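Local coordinates for type VII secretion system protein EssB (Staphylococcus aureus, PDB 4ANN) that is a membrane component of the type VII (Ess) secretion system, probably required for secretion of EsxA and EsxB, represented here by its cytoplasmic part, at residues Leu36-Gln42 with Arg123-Val129; Thr141-Ala145 with Phe157-Val161; Arg85-Ile90 with Phe112-Pro118; Phe72-Lys76 with Leu146-Ala150. All blocks are in the same frame, centred on the assembly; numbering follows the deposited sequence. Where two conformers were deposited one is given.

Overall arrangement
Contacts 2, 3 and 4 lie together in the helical part of the chain, whereas contact 1 belongs to the strand-rich part, its centre 24 to 28 Å from theirs. Helix 136-151 serves both contact 2 and contact 4, which are joined through Phe157 on Leu146 and Leu160 on Ile148. Contact 3 meets contact 4 where Tyr86 and Leu87 touch Ile75, and reaches contact 2 through Tyr143 OH and Leu87 O. Contact 4 is the most buried and largely apolar. Contact 2 is partly buried and flanked by an arginine. Contacts 1 and 3, also partly buried, combine apolar packing with side-chain N-H groups that bind backbone carbonyls.

Contact 1. Residues Leu36-Gln42 with Arg123-Val129; sequences LMYLLEQ and RGLQNVV
Arg123 reaches with an extended chain for the carbonyl oxygens at the end of residues Leu36-Gln42. Its NH1 donates to Gln42 O over 2.7 Å in a nearly straight bond (167°), the oxygen lying in the guanidinium plane and the nitrogen in the carbonyl plane. NH2 adds a weak second bond to the same oxygen. Leu40 O instead sits over the middle of one face of the group, 3.4 Å from Arg123 CZ, where its partial negative charge would be expected to favour the cation. Arginine suits this place because its flat head offers several N-H groups at once: NH2 also bonds Ile48 O, while Tyr101 makes a cation-pi contact with the group.

Two residues on, Leu125 fills the apolar middle. Chi1 of -72° keeps CG beside the backbone N and points the isobutyl group at Leu40, whose CD2 is 3.9 Å from Leu125 CG, while Leu125 CD2 comes within 4.2 Å of Leu39 CB. Strand 124-125, which pairs with strand 101-102, then passes into a classic beta bulge: two residues, Val128 and Val129, are set opposite one, Leu125, whose O accepts from both of their N atoms. The 3-10 turn 38-40, part of the link between strands 21-25 and 50-54, packs here in the strand-rich part of a fold probably related to that of protein kinases.

The two branches of Val128 divide the work, CG2 meeting Leu36 CD1 at 4.2 Å and CG1 meeting Met37 CE at 3.6 Å in the modelled conformer. Val129 turns its CG1 to Met37 CE and Leu40 CD1.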
loop_
_atom_site.group_PDB
_atom_site.type_symbol
_atom_site.label_atom_id
_atom_site.label_comp_id
_atom_site.label_asym_id
_atom_site.label_seq_id
_atom_site.Cartn_x
_atom_site.Cartn_y
_atom_site.Cartn_z
ATOM N N LEU A 36 0.124 -8.495 -22.185
ATOM C CA LEU A 36 0.485 -8.662 -20.795
ATOM C C LEU A 36 -0.582 -8.152 -19.864
ATOM O O LEU A 36 -0.464 -8.333 -18.660
ATOM C CB LEU A 36 1.802 -7.922 -20.545
ATOM C CG LEU A 36 2.938 -8.511 -21.364
ATOM C CD1 LEU A 36 4.134 -7.599 -21.317
ATOM C CD2 LEU A 36 3.287 -9.924 -20.832
ATOM N N MET A 37 -1.623 -7.475 -20.412
ATOM C CA MET A 37 -2.594 -6.842 -19.493
ATOM C C MET A 37 -3.325 -7.882 -18.653
ATOM O O MET A 37 -3.808 -7.590 -17.555
ATOM C CB MET A 37 -3.510 -5.931 -20.296
ATOM C CG MET A 37 -2.829 -4.717 -20.907
ATOM S SD MET A 37 -2.321 -3.411 -19.755
ATOM C CE MET A 37 -0.616 -3.819 -19.531
ATOM N N TYR A 38 -3.425 -9.117 -19.122
ATOM C CA TYR A 38 -4.053 -10.203 -18.350
ATOM C C TYR A 38 -3.351 -10.372 -17.002
ATOM O O TYR A 38 -3.950 -10.864 -16.053
ATOM C CB TYR A 38 -4.028 -11.520 -19.160
ATOM C CG TYR A 38 -2.737 -12.283 -19.037
ATOM C CD1 TYR A 38 -1.667 -11.908 -19.861
ATOM C CD2 TYR A 38 -2.545 -13.341 -18.132
ATOM C CE1 TYR A 38 -0.432 -12.531 -19.810
ATOM C CE2 TYR A 38 -1.321 -13.984 -18.064
ATOM C CZ TYR A 38 -0.308 -13.568 -18.902
ATOM O OH TYR A 38 0.882 -14.244 -18.809
ATOM N N LEU A 39 -2.067 -9.992 -16.884
ATOM C CA LEU A 39 -1.372 -10.121 -15.575
ATOM C C LEU A 39 -2.055 -9.282 -14.541
ATOM O O LEU A 39 -1.906 -9.566 -13.304
ATOM C CB LEU A 39 0.085 -9.733 -15.700
ATOM C CG LEU A 39 0.907 -10.682 -16.585
ATOM C CD1 LEU A 39 2.328 -10.169 -16.769
ATOM C CD2 LEU A 39 0.895 -12.115 -16.086
ATOM N N LEU A 40 -2.762 -8.214 -14.917
ATOM C CA LEU A 40 -3.404 -7.357 -13.926
ATOM C C LEU A 40 -4.606 -8.038 -13.309
ATOM O O LEU A 40 -5.100 -7.532 -12.273
ATOM C CB LEU A 40 -3.800 -6.056 -14.578
ATOM C CG LEU A 40 -2.664 -5.208 -15.110
ATOM C CD1 LEU A 40 -3.158 -3.892 -15.726
ATOM C CD2 LEU A 40 -1.647 -4.902 -14.003
ATOM N N GLU A 41 -5.091 -9.144 -13.860
ATOM C CA GLU A 41 -6.192 -9.863 -13.267
ATOM C C GLU A 41 -5.774 -11.245 -12.784
ATOM O O GLU A 41 -6.614 -11.994 -12.286
ATOM C CB GLU A 41 -7.427 -9.954 -14.189
ATOM C CG GLU A 41 -7.178 -10.818 -15.418
ATOM C CD GLU A 41 -8.388 -11.029 -16.279
ATOM O OE1 GLU A 41 -9.529 -10.663 -15.927
ATOM O OE2 GLU A 41 -8.178 -11.625 -17.386
ATOM N N GLN A 42 -4.501 -11.627 -12.882
ATOM C CA GLN A 42 -4.057 -12.908 -12.394
ATOM C C GLN A 42 -4.025 -12.910 -10.864
ATOM O O GLN A 42 -3.552 -11.963 -10.272
ATOM C CB GLN A 42 -2.649 -13.189 -12.942
ATOM C CG GLN A 42 -2.166 -14.563 -12.700
ATOM C CD GLN A 42 -0.930 -14.960 -13.522
ATOM O OE1 GLN A 42 -1.071 -15.467 -14.649
ATOM N NE2 GLN A 42 0.220 -14.699 -12.946
ATOM N N ARG A 123 -2.365 -2.273 -9.214
ATOM C CA ARG A 123 -1.138 -2.912 -9.655
ATOM C C ARG A 123 -0.586 -2.243 -10.921
ATOM O O ARG A 123 -1.328 -2.050 -11.860
ATOM C CB ARG A 123 -1.294 -4.324 -10.111
ATOM C CG ARG A 123 -2.236 -5.125 -9.383
ATOM C CD ARG A 123 -2.270 -6.586 -9.798
ATOM N NE ARG A 123 -3.317 -7.318 -9.210
ATOM C CZ ARG A 123 -3.577 -8.594 -9.411
ATOM N NH1 ARG A 123 -2.827 -9.314 -10.229
ATOM N NH2 ARG A 123 -4.603 -9.174 -8.805
ATOM N N GLY A 124 0.686 -1.928 -10.907
ATOM C CA GLY A 124 1.377 -1.670 -12.166
ATOM C C GLY A 124 2.188 -2.851 -12.582
ATOM O O GLY A 124 2.241 -3.900 -11.901
ATOM N N LEU A 125 2.858 -2.703 -13.732
ATOM C CA LEU A 125 3.744 -3.708 -14.274
ATOM C C LEU A 125 5.005 -3.032 -14.715
ATOM O O LEU A 125 4.903 -2.089 -15.498
ATOM C CB LEU A 125 3.142 -4.393 -15.459
ATOM C CG LEU A 125 2.018 -5.333 -15.190
ATOM C CD1 LEU A 125 1.392 -5.674 -16.545
ATOM C CD2 LEU A 125 2.527 -6.589 -14.451
ATOM N N GLN A 126 6.118 -3.557 -14.228
ATOM C CA GLN A 126 7.396 -2.927 -14.535
ATOM C C GLN A 126 7.575 -2.745 -16.015
ATOM O O GLN A 126 7.362 -3.674 -16.785
ATOM C CB GLN A 126 8.528 -3.770 -13.947
ATOM C CG GLN A 126 8.294 -3.797 -12.421
ATOM C CD GLN A 126 9.421 -2.948 -11.838
ATOM O OE1 GLN A 126 9.509 -1.760 -12.139
ATOM N NE2 GLN A 126 10.229 -3.677 -11.067
ATOM N N ASN A 127 7.932 -1.519 -16.398
ATOM C CA ASN A 127 8.335 -1.238 -17.763
ATOM C C ASN A 127 7.127 -1.328 -18.685
ATOM O O ASN A 127 7.376 -1.227 -19.885
ATOM C CB ASN A 127 9.413 -2.188 -18.303
ATOM C CG ASN A 127 10.656 -2.241 -17.461
ATOM O OD1 ASN A 127 11.250 -3.285 -17.155
ATOM N ND2 ASN A 127 11.128 -1.062 -17.064
ATOM N N VAL A 128 5.923 -1.442 -18.133
ATOM C CA VAL A 128 4.744 -1.664 -18.958
ATOM C C VAL A 128 3.592 -0.708 -18.697
ATOM O O VAL A 128 3.046 -0.155 -19.625
ATOM C CB VAL A 128 4.275 -3.118 -18.793
ATOM C CG1 VAL A 128 2.959 -3.298 -19.481
ATOM C CG2 VAL A 128 5.309 -4.056 -19.356
ATOM N N VAL A 129 3.199 -0.597 -17.406
ATOM C CA VAL A 129 2.134 0.327 -17.060
ATOM C C VAL A 129 2.349 0.825 -15.639
ATOM O O VAL A 129 2.839 0.068 -14.760
ATOM C CB VAL A 129 0.733 -0.287 -17.267
ATOM C CG1 VAL A 129 0.456 -1.422 -16.301
ATOM C CG2 VAL A 129 -0.356 0.778 -17.119
HETATM O O HOH W 1 -7.002 -11.402 -9.537
#

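Contact 2. Residues Thr141-Ala145 with Phe157-Val161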
loop_
_atom_site.group_PDB
_atom_site.type_symbol
_atom_site.label_atom_id
_atom_site.label_comp_id
_atom_site.label_asym_id
_atom_site.label_seq_id
_atom_site.Cartn_x
_atom_site.Cartn_y
_atom_site.Cartn_z
ATOM N N THR A 141 8.671 6.858 4.224
ATOM C CA THR A 141 7.815 7.951 4.669
ATOM C C THR A 141 6.363 7.492 4.740
ATOM O O THR A 141 5.633 7.820 5.679
ATOM C CB THR A 141 7.959 9.127 3.682
ATOM O OG1 THR A 141 9.283 9.631 3.809
ATOM C CG2 THR A 141 6.995 10.244 3.992
ATOM N N ARG A 142 5.910 6.791 3.701
ATOM C CA ARG A 142 4.519 6.304 3.681
ATOM C C ARG A 142 4.257 5.308 4.810
ATOM O O ARG A 142 3.188 5.342 5.455
ATOM C CB ARG A 142 4.207 5.746 2.307
ATOM C CG ARG A 142 4.110 6.793 1.242
ATOM C CD ARG A 142 4.052 6.209 -0.175
ATOM N NE ARG A 142 3.729 7.274 -1.096
ATOM C CZ ARG A 142 2.508 7.644 -1.450
ATOM N NH1 ARG A 142 1.392 6.987 -1.092
ATOM N NH2 ARG A 142 2.374 8.669 -2.249
ATOM N N TYR A 143 5.200 4.414 5.090
ATOM C CA TYR A 143 5.044 3.465 6.198
ATOM C C TYR A 143 4.936 4.201 7.530
ATOM O O TYR A 143 4.071 3.909 8.357
ATOM C CB TYR A 143 6.204 2.460 6.114
ATOM C CG TYR A 143 6.045 1.193 6.882
ATOM C CD1 TYR A 143 5.031 0.855 7.764
ATOM C CD2 TYR A 143 7.005 0.219 6.690
ATOM C CE1 TYR A 143 5.008 -0.350 8.429
ATOM C CE2 TYR A 143 6.988 -1.000 7.350
ATOM C CZ TYR A 143 5.955 -1.291 8.201
ATOM O OH TYR A 143 5.937 -2.513 8.866
ATOM N N LYS A 144 5.796 5.198 7.743
ATOM C CA LYS A 144 5.728 6.011 8.924
ATOM C C LYS A 144 4.367 6.668 9.077
ATOM O O LYS A 144 3.790 6.718 10.169
ATOM C CB LYS A 144 6.829 7.077 8.906
ATOM C CG LYS A 144 8.226 6.543 9.102
ATOM C CD LYS A 144 9.307 7.562 8.855
ATOM C CE LYS A 144 10.663 7.083 9.285
ATOM N NZ LYS A 144 11.720 8.117 9.005
ATOM N N ALA A 145 3.861 7.219 7.972
ATOM C CA ALA A 145 2.569 7.872 7.999
ATOM C C ALA A 145 1.454 6.890 8.366
ATOM O O ALA A 145 0.547 7.240 9.139
ATOM C CB ALA A 145 2.283 8.572 6.696
ATOM N N PHE A 157 -3.168 10.866 6.516
ATOM C CA PHE A 157 -2.052 10.280 5.798
ATOM C C PHE A 157 -1.497 11.237 4.759
ATOM O O PHE A 157 -0.301 11.441 4.646
ATOM C CB PHE A 157 -2.509 8.970 5.142
ATOM C CG PHE A 157 -1.464 8.317 4.284
ATOM C CD1 PHE A 157 -0.546 7.443 4.832
ATOM C CD2 PHE A 157 -1.456 8.562 2.914
ATOM C CE1 PHE A 157 0.376 6.802 3.987
ATOM C CE2 PHE A 157 -0.525 7.932 2.109
ATOM C CZ PHE A 157 0.361 7.056 2.632
ATOM N N ASP A 158 -2.394 11.787 3.941
ATOM C CA ASP A 158 -1.969 12.702 2.892
ATOM C C ASP A 158 -1.184 13.860 3.463
ATOM O O ASP A 158 -0.118 14.252 2.945
ATOM C CB ASP A 158 -3.181 13.214 2.104
ATOM C CG ASP A 158 -3.803 12.135 1.237
ATOM O OD1 ASP A 158 -3.258 11.053 1.035
ATOM O OD2 ASP A 158 -4.947 12.376 0.766
ATOM N N ALA A 159 -1.704 14.476 4.534
ATOM C CA ALA A 159 -1.009 15.623 5.115
ATOM C C ALA A 159 0.372 15.247 5.568
ATOM O O ALA A 159 1.350 15.984 5.418
ATOM C CB ALA A 159 -1.780 16.210 6.292
ATOM N N LEU A 160 0.527 14.049 6.162
ATOM C CA LEU A 160 1.825 13.597 6.632
ATOM C C LEU A 160 2.790 13.349 5.486
ATOM O O LEU A 160 3.961 13.745 5.571
ATOM C CB LEU A 160 1.671 12.351 7.495
ATOM C CG LEU A 160 0.902 12.544 8.798
ATOM C CD1 LEU A 160 0.486 11.171 9.353
ATOM C CD2 LEU A 160 1.702 13.363 9.798
ATOM N N VAL A 161 2.332 12.732 4.424
ATOM C CA VAL A 161 3.182 12.403 3.281
ATOM C C VAL A 161 3.597 13.671 2.517
ATOM O O VAL A 161 4.714 13.690 1.967
ATOM C CB VAL A 161 2.512 11.329 2.403
ATOM C CG1 VAL A 161 3.202 11.194 1.080
ATOM C CG2 VAL A 161 2.450 10.013 3.171
#
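Phe157 sets its ring against Ala145 and Arg142 of helix 136-151. Its CD1 is 3.6 Å from Ala145 CB, and its CE1 comes edge-on within 3.5 Å of Arg142 O. The ring gets there because chi1 of 176° turns it away from its own backbone N and across the gap between the helices. Helices 136-151 and 157-162, successive in the chain, form an alpha-alpha hairpin; the two short segments run at 140°, with axes 9.2 Å apart. Ala145 suits the middle of this interface: its single methyl lets the backbones approach closely, touching Phe157 and also meeting Leu160 CB at 3.9 Å.

Arg142 closes one flank. Its extended chain crosses the phenylalanine at about a right angle, with CG 4.0 Å from Phe157 CZ and NH1 3.8 Å from Phe157 CE2, the guanidinium and ring planes 59° apart. The methylenes of its long chain supply the apolar contact, while the charged end is held elsewhere, by a salt bridge from NE to Glu138 and a hydrogen bond from NH1 to Leu105 O. In the conformer modelled, Val161 CG1 lies over one face of that guanidinium.

Contact 3. Residues Arg85-Ile90 with Phe112-Pro118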
loop_
_atom_site.group_PDB
_atom_site.type_symbol
_atom_site.label_atom_id
_atom_site.label_comp_id
_atom_site.label_asym_id
_atom_site.label_seq_id
_atom_site.Cartn_x
_atom_site.Cartn_y
_atom_site.Cartn_z
ATOM N N ARG A 85 0.890 -5.860 15.428
ATOM C CA ARG A 85 1.102 -7.042 14.592
ATOM C C ARG A 85 0.815 -6.705 13.126
ATOM O O ARG A 85 1.594 -7.046 12.221
ATOM C CB ARG A 85 0.282 -8.196 15.086
ATOM C CG ARG A 85 0.512 -9.468 14.293
ATOM C CD ARG A 85 -0.100 -10.694 14.942
ATOM N NE ARG A 85 -1.567 -10.736 14.951
ATOM C CZ ARG A 85 -2.320 -11.162 13.980
ATOM N NH1 ARG A 85 -1.782 -11.528 12.825
ATOM N NH2 ARG A 85 -3.628 -11.205 14.146
ATOM N N TYR A 86 -0.340 -6.085 12.880
ATOM C CA TYR A 86 -0.723 -5.701 11.548
ATOM C C TYR A 86 0.270 -4.714 10.952
ATOM O O TYR A 86 0.703 -4.858 9.782
ATOM C CB TYR A 86 -2.132 -5.111 11.534
ATOM C CG TYR A 86 -3.253 -6.154 11.507
ATOM C CD1 TYR A 86 -3.391 -7.167 12.442
ATOM C CD2 TYR A 86 -4.206 -6.124 10.482
ATOM C CE1 TYR A 86 -4.404 -8.086 12.386
ATOM C CE2 TYR A 86 -5.225 -7.047 10.428
ATOM C CZ TYR A 86 -5.321 -8.051 11.374
ATOM O OH TYR A 86 -6.313 -8.988 11.324
ATOM N N LEU A 87 0.654 -3.695 11.712
ATOM C CA LEU A 87 1.618 -2.707 11.220
ATOM C C LEU A 87 2.956 -3.342 10.864
ATOM O O LEU A 87 3.534 -3.015 9.816
ATOM C CB LEU A 87 1.807 -1.599 12.232
ATOM C CG LEU A 87 0.669 -0.616 12.416
ATOM C CD1 LEU A 87 0.905 0.242 13.638
ATOM C CD2 LEU A 87 0.484 0.221 11.178
ATOM N N LEU A 88 3.454 -4.237 11.707
ATOM C CA LEU A 88 4.694 -4.947 11.443
ATOM C C LEU A 88 4.588 -5.750 10.165
ATOM O O LEU A 88 5.537 -5.836 9.378
ATOM C CB LEU A 88 5.055 -5.805 12.624
ATOM C CG LEU A 88 5.708 -5.055 13.797
ATOM C CD1 LEU A 88 5.598 -5.833 15.094
ATOM C CD2 LEU A 88 7.187 -4.768 13.475
ATOM N N ASN A 89 3.435 -6.358 9.928
ATOM C CA ASN A 89 3.271 -7.191 8.735
ATOM C C ASN A 89 3.255 -6.416 7.454
ATOM O O ASN A 89 3.461 -7.029 6.385
ATOM C CB ASN A 89 2.007 -8.048 8.851
ATOM C CG ASN A 89 2.125 -9.198 9.855
ATOM O OD1 ASN A 89 3.220 -9.586 10.248
ATOM N ND2 ASN A 89 0.990 -9.740 10.222
ATOM N N ILE A 90 3.014 -5.113 7.471
ATOM C CA ILE A 90 2.954 -4.319 6.222
ATOM C C ILE A 90 4.220 -4.483 5.408
ATOM O O ILE A 90 4.197 -4.471 4.179
ATOM C CB ILE A 90 2.662 -2.845 6.527
ATOM C CG1 ILE A 90 1.256 -2.672 7.083
ATOM C CG2 ILE A 90 2.947 -1.952 5.317
ATOM C CD1 ILE A 90 0.951 -1.281 7.620
ATOM N N PHE A 112 -5.936 -6.087 4.568
ATOM C CA PHE A 112 -5.350 -7.209 5.286
ATOM C C PHE A 112 -6.182 -8.445 5.135
ATOM O O PHE A 112 -7.420 -8.395 5.132
ATOM C CB PHE A 112 -5.187 -6.882 6.781
ATOM C CG PHE A 112 -4.187 -5.796 7.047
ATOM C CD1 PHE A 112 -2.858 -6.082 7.183
ATOM C CD2 PHE A 112 -4.601 -4.460 7.167
ATOM C CE1 PHE A 112 -1.911 -5.089 7.466
ATOM C CE2 PHE A 112 -3.649 -3.496 7.457
ATOM C CZ PHE A 112 -2.327 -3.779 7.596
ATOM N N THR A 113 -5.481 -9.578 5.026
ATOM C CA THR A 113 -6.179 -10.866 5.064
ATOM C C THR A 113 -6.637 -11.180 6.472
ATOM O O THR A 113 -6.321 -10.477 7.446
ATOM C CB THR A 113 -5.216 -11.969 4.590
ATOM O OG1 THR A 113 -4.219 -12.150 5.590
ATOM C CG2 THR A 113 -4.577 -11.686 3.259
ATOM N N ARG A 114 -7.382 -12.281 6.643
ATOM C CA ARG A 114 -7.821 -12.718 7.952
ATOM C C ARG A 114 -6.657 -13.055 8.882
ATOM O O ARG A 114 -6.845 -13.038 10.108
ATOM C CB ARG A 114 -8.747 -13.940 7.814
ATOM C CG ARG A 114 -10.146 -13.547 7.403
ATOM C CD ARG A 114 -10.970 -14.759 7.026
ATOM N NE ARG A 114 -11.970 -14.443 5.981
ATOM C CZ ARG A 114 -13.122 -13.855 6.293
ATOM N NH1 ARG A 114 -13.444 -13.518 7.556
ATOM N NH2 ARG A 114 -14.026 -13.567 5.358
ATOM N N ASP A 115 -5.494 -13.355 8.349
ATOM C CA ASP A 115 -4.269 -13.545 9.121
ATOM C C ASP A 115 -3.497 -12.277 9.416
ATOM O O ASP A 115 -2.469 -12.346 10.090
ATOM C CB ASP A 115 -3.347 -14.544 8.458
ATOM C CG ASP A 115 -3.708 -15.949 8.912
ATOM O OD1 ASP A 115 -3.681 -16.273 10.145
ATOM O OD2 ASP A 115 -4.162 -16.732 8.060
ATOM N N GLY A 116 -3.972 -11.126 8.918
ATOM C CA GLY A 116 -3.236 -9.886 9.153
ATOM C C GLY A 116 -2.083 -9.636 8.220
ATOM O O GLY A 116 -1.186 -8.847 8.530
ATOM N N LEU A 117 -2.085 -10.279 7.069
ATOM C CA LEU A 117 -1.054 -10.042 6.045
ATOM C C LEU A 117 -1.568 -9.019 5.054
ATOM O O LEU A 117 -2.732 -8.965 4.719
ATOM C CB LEU A 117 -0.674 -11.325 5.317
ATOM C CG LEU A 117 -0.036 -12.423 6.204
ATOM C CD1 LEU A 117 0.277 -13.614 5.309
ATOM C CD2 LEU A 117 1.202 -11.916 6.890
ATOM N N PRO A 118 -0.646 -8.118 4.579
ATOM C CA PRO A 118 -1.058 -6.989 3.740
ATOM C C PRO A 118 -1.268 -7.422 2.295
ATOM O O PRO A 118 -0.567 -8.255 1.724
ATOM C CB PRO A 118 0.127 -6.061 3.845
ATOM C CG PRO A 118 1.324 -6.987 3.983
ATOM C CD PRO A 118 0.777 -8.063 4.911
HETATM O O HOH W 2 -5.587 -11.510 12.095
HETATM O O HOH W 3 -7.845 -8.835 9.192
#
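A beta hairpin of strands 110-112 and 118-120 lays its tip on helix 80-89, Gly116 against the ring of Tyr86. The tip is a type I turn from Thr113 to Gly116 with a G1 bulge at Gly116, whose positive phi (82°) is easy for glycine and costly for other residues. The missing side chain also lets Gly116 CA sit over one face of the Tyr86 ring in a CH-pi contact, 3.8 Å from its centroid.

Polar bonds from the helix also hold the turn. The Arg85 chain bends at chi3 (69°), which brings NH1 to Asp115 O at 2.9 Å, the oxygen in the guanidinium plane but the nitrogen above the carbonyl plane. Asparagine's short side chain brings Asn89 ND2 to Gly116 O, likewise at 2.9 Å and from above the carbonyl plane, with that oxygen near the amide plane. Tyr86 OH shares two waters with the turn, one joining Arg85 NH2 and Arg114 O, the other Thr113 O. Arg85 NE has its partner in Glu82.

Among the apolar groups, Tyr86 CD2 lies over one face of the Phe112 ring, 3.5 Å from Phe112 CG, with the ring planes 57° apart. Ile90 CG1 comes to that ring's edge, 3.8 Å from Phe112 CZ, and Pro118 CG packs 3.2 Å from Asn89 O, a rigid ring against the backbone.

Leu87 packs on helix 136-151, as does Ile90, which also touches the hairpin, and Leu88 packs on helix 183-192; helix 80-89 is thus wedged between the three-stranded sheet and the helices.

Contact 4. Residues Phe72-Lys76 with Leu146-Ala150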
loop_
_atom_site.group_PDB
_atom_site.type_symbol
_atom_site.label_atom_id
_atom_site.label_comp_id
_atom_site.label_asym_id
_atom_site.label_seq_id
_atom_site.Cartn_x
_atom_site.Cartn_y
_atom_site.Cartn_z
ATOM N N PHE A 72 -7.174 -1.037 5.743
ATOM C CA PHE A 72 -6.220 -0.492 6.719
ATOM C C PHE A 72 -6.912 0.307 7.823
ATOM O O PHE A 72 -6.567 0.180 8.977
ATOM C CB PHE A 72 -5.167 0.343 6.003
ATOM C CG PHE A 72 -4.383 1.238 6.937
ATOM C CD1 PHE A 72 -3.336 0.730 7.702
ATOM C CD2 PHE A 72 -4.730 2.561 7.097
ATOM C CE1 PHE A 72 -2.667 1.541 8.619
ATOM C CE2 PHE A 72 -4.051 3.364 8.024
ATOM C CZ PHE A 72 -3.040 2.851 8.767
ATOM N N ASP A 73 -7.815 1.212 7.448
ATOM C CA ASP A 73 -8.348 2.106 8.454
ATOM C C ASP A 73 -9.096 1.396 9.565
ATOM O O ASP A 73 -9.314 1.984 10.634
ATOM C CB ASP A 73 -9.280 3.148 7.832
ATOM C CG ASP A 73 -8.567 4.245 7.074
ATOM O OD1 ASP A 73 -7.384 4.476 7.248
ATOM O OD2 ASP A 73 -9.347 4.898 6.304
ATOM N N ASN A 74 -9.497 0.137 9.337
ATOM C CA ASN A 74 -10.176 -0.615 10.408
ATOM C C ASN A 74 -9.274 -0.930 11.572
ATOM O O ASN A 74 -9.754 -1.247 12.663
ATOM C CB ASN A 74 -10.721 -1.946 9.813
ATOM C CG ASN A 74 -11.884 -1.743 8.909
ATOM O OD1 ASN A 74 -12.037 -0.684 8.232
ATOM N ND2 ASN A 74 -12.702 -2.780 8.840
ATOM N N ILE A 75 -7.948 -0.896 11.408
ATOM C CA ILE A 75 -7.054 -1.298 12.482
ATOM C C ILE A 75 -6.892 -0.216 13.563
ATOM O O ILE A 75 -6.325 -0.469 14.602
ATOM C CB ILE A 75 -5.664 -1.740 11.988
ATOM C CG1 ILE A 75 -4.720 -0.626 11.628
ATOM C CG2 ILE A 75 -5.793 -2.769 10.856
ATOM C CD1 ILE A 75 -3.287 -1.103 11.363
ATOM N N LYS A 76 -7.387 0.989 13.314
ATOM C CA LYS A 76 -7.145 2.102 14.223
ATOM C C LYS A 76 -7.765 1.897 15.590
ATOM O O LYS A 76 -7.266 2.441 16.580
ATOM C CB LYS A 76 -7.639 3.405 13.601
ATOM C CG LYS A 76 -6.911 3.772 12.331
ATOM C CD LYS A 76 -7.361 5.052 11.669
ATOM C CE LYS A 76 -6.642 5.373 10.414
ATOM N NZ LYS A 76 -7.106 6.634 9.805
ATOM N N LEU A 146 1.502 5.680 7.856
ATOM C CA LEU A 146 0.537 4.660 8.249
ATOM C C LEU A 146 0.601 4.359 9.744
ATOM O O LEU A 146 -0.416 4.211 10.417
ATOM C CB LEU A 146 0.720 3.356 7.452
ATOM C CG LEU A 146 0.380 3.430 5.955
ATOM C CD1 LEU A 146 0.739 2.115 5.293
ATOM C CD2 LEU A 146 -1.058 3.739 5.697
ATOM N N VAL A 147 1.819 4.236 10.300
ATOM C CA VAL A 147 1.964 3.981 11.723
ATOM C C VAL A 147 1.319 5.113 12.532
ATOM O O VAL A 147 0.579 4.899 13.492
ATOM C CB VAL A 147 3.439 3.787 12.088
ATOM C CG1 VAL A 147 3.612 3.765 13.610
ATOM C CG2 VAL A 147 4.019 2.528 11.449
ATOM N N ILE A 148 1.638 6.366 12.159
ATOM C CA ILE A 148 1.096 7.517 12.869
ATOM C C ILE A 148 -0.409 7.513 12.807
ATOM O O ILE A 148 -1.103 7.732 13.808
ATOM C CB ILE A 148 1.713 8.816 12.287
ATOM C CG1 ILE A 148 3.196 8.887 12.642
ATOM C CG2 ILE A 148 0.933 10.035 12.754
ATOM C CD1 ILE A 148 3.962 9.961 11.928
ATOM N N CYS A 149 -0.968 7.282 11.613
ATOM C CA CYS A 149 -2.423 7.250 11.456
ATOM C C CYS A 149 -3.071 6.153 12.257
ATOM O O CYS A 149 -4.148 6.323 12.826
ATOM C CB CYS A 149 -2.783 7.120 9.983
ATOM S SG CYS A 149 -2.446 8.596 8.998
ATOM N N ALA A 150 -2.425 4.978 12.332
ATOM C CA ALA A 150 -2.987 3.861 13.084
ATOM C C ALA A 150 -3.107 4.222 14.569
ATOM O O ALA A 150 -4.024 3.692 15.217
ATOM C CB ALA A 150 -2.150 2.610 12.899
HETATM O O HOH W 4 -6.076 5.019 16.772
#
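The Phe72 ring carries Leu146 CD2 over the centre of one face in a CH-pi contact, the methyl 3.8 Å from the centroid and only 13° off the ring normal. At its edge, near the ring plane, Cys149 CB comes within 4.4 Å of Phe72 CE2. The ring belongs to the short 3-10 turn 72-75 between strand 70-71 and helix 80-89, and this turn packs against the flank of helix 136-151, joining the small sheet to the helical part of what is probably a kinase-like fold. Chi1 of 164° places the ring opposite the backbone N, beside the carbonyl carbon, and its CZ stands 3.4 Å from Leu146 O. A flat aromatic suits this place, since it can take a leucine methyl on its face while its rim slips in among the backbone atoms.

Ala150 needs only a methyl here, which leaves room for Phe72 CZ and Ile75 CD1, each 4.2 Å from its CB. Ile75 in turn rests on Tyr86 and Leu87 of helix 80-89.

The Lys76 chain, extended beyond CG, lays CG, CD and CE along Cys149 O, with CE at 3.6 Å, while NZ makes a salt bridge to Asp73 OD1, its hydrogen bond long and weak, in the conformer modelled. Lys83 NZ bonds both Lys76 O and Ala150 O. One water also donates to this carbonyl pair, 2.8 Å from Lys76 O and 2.9 Å from Ala150 O.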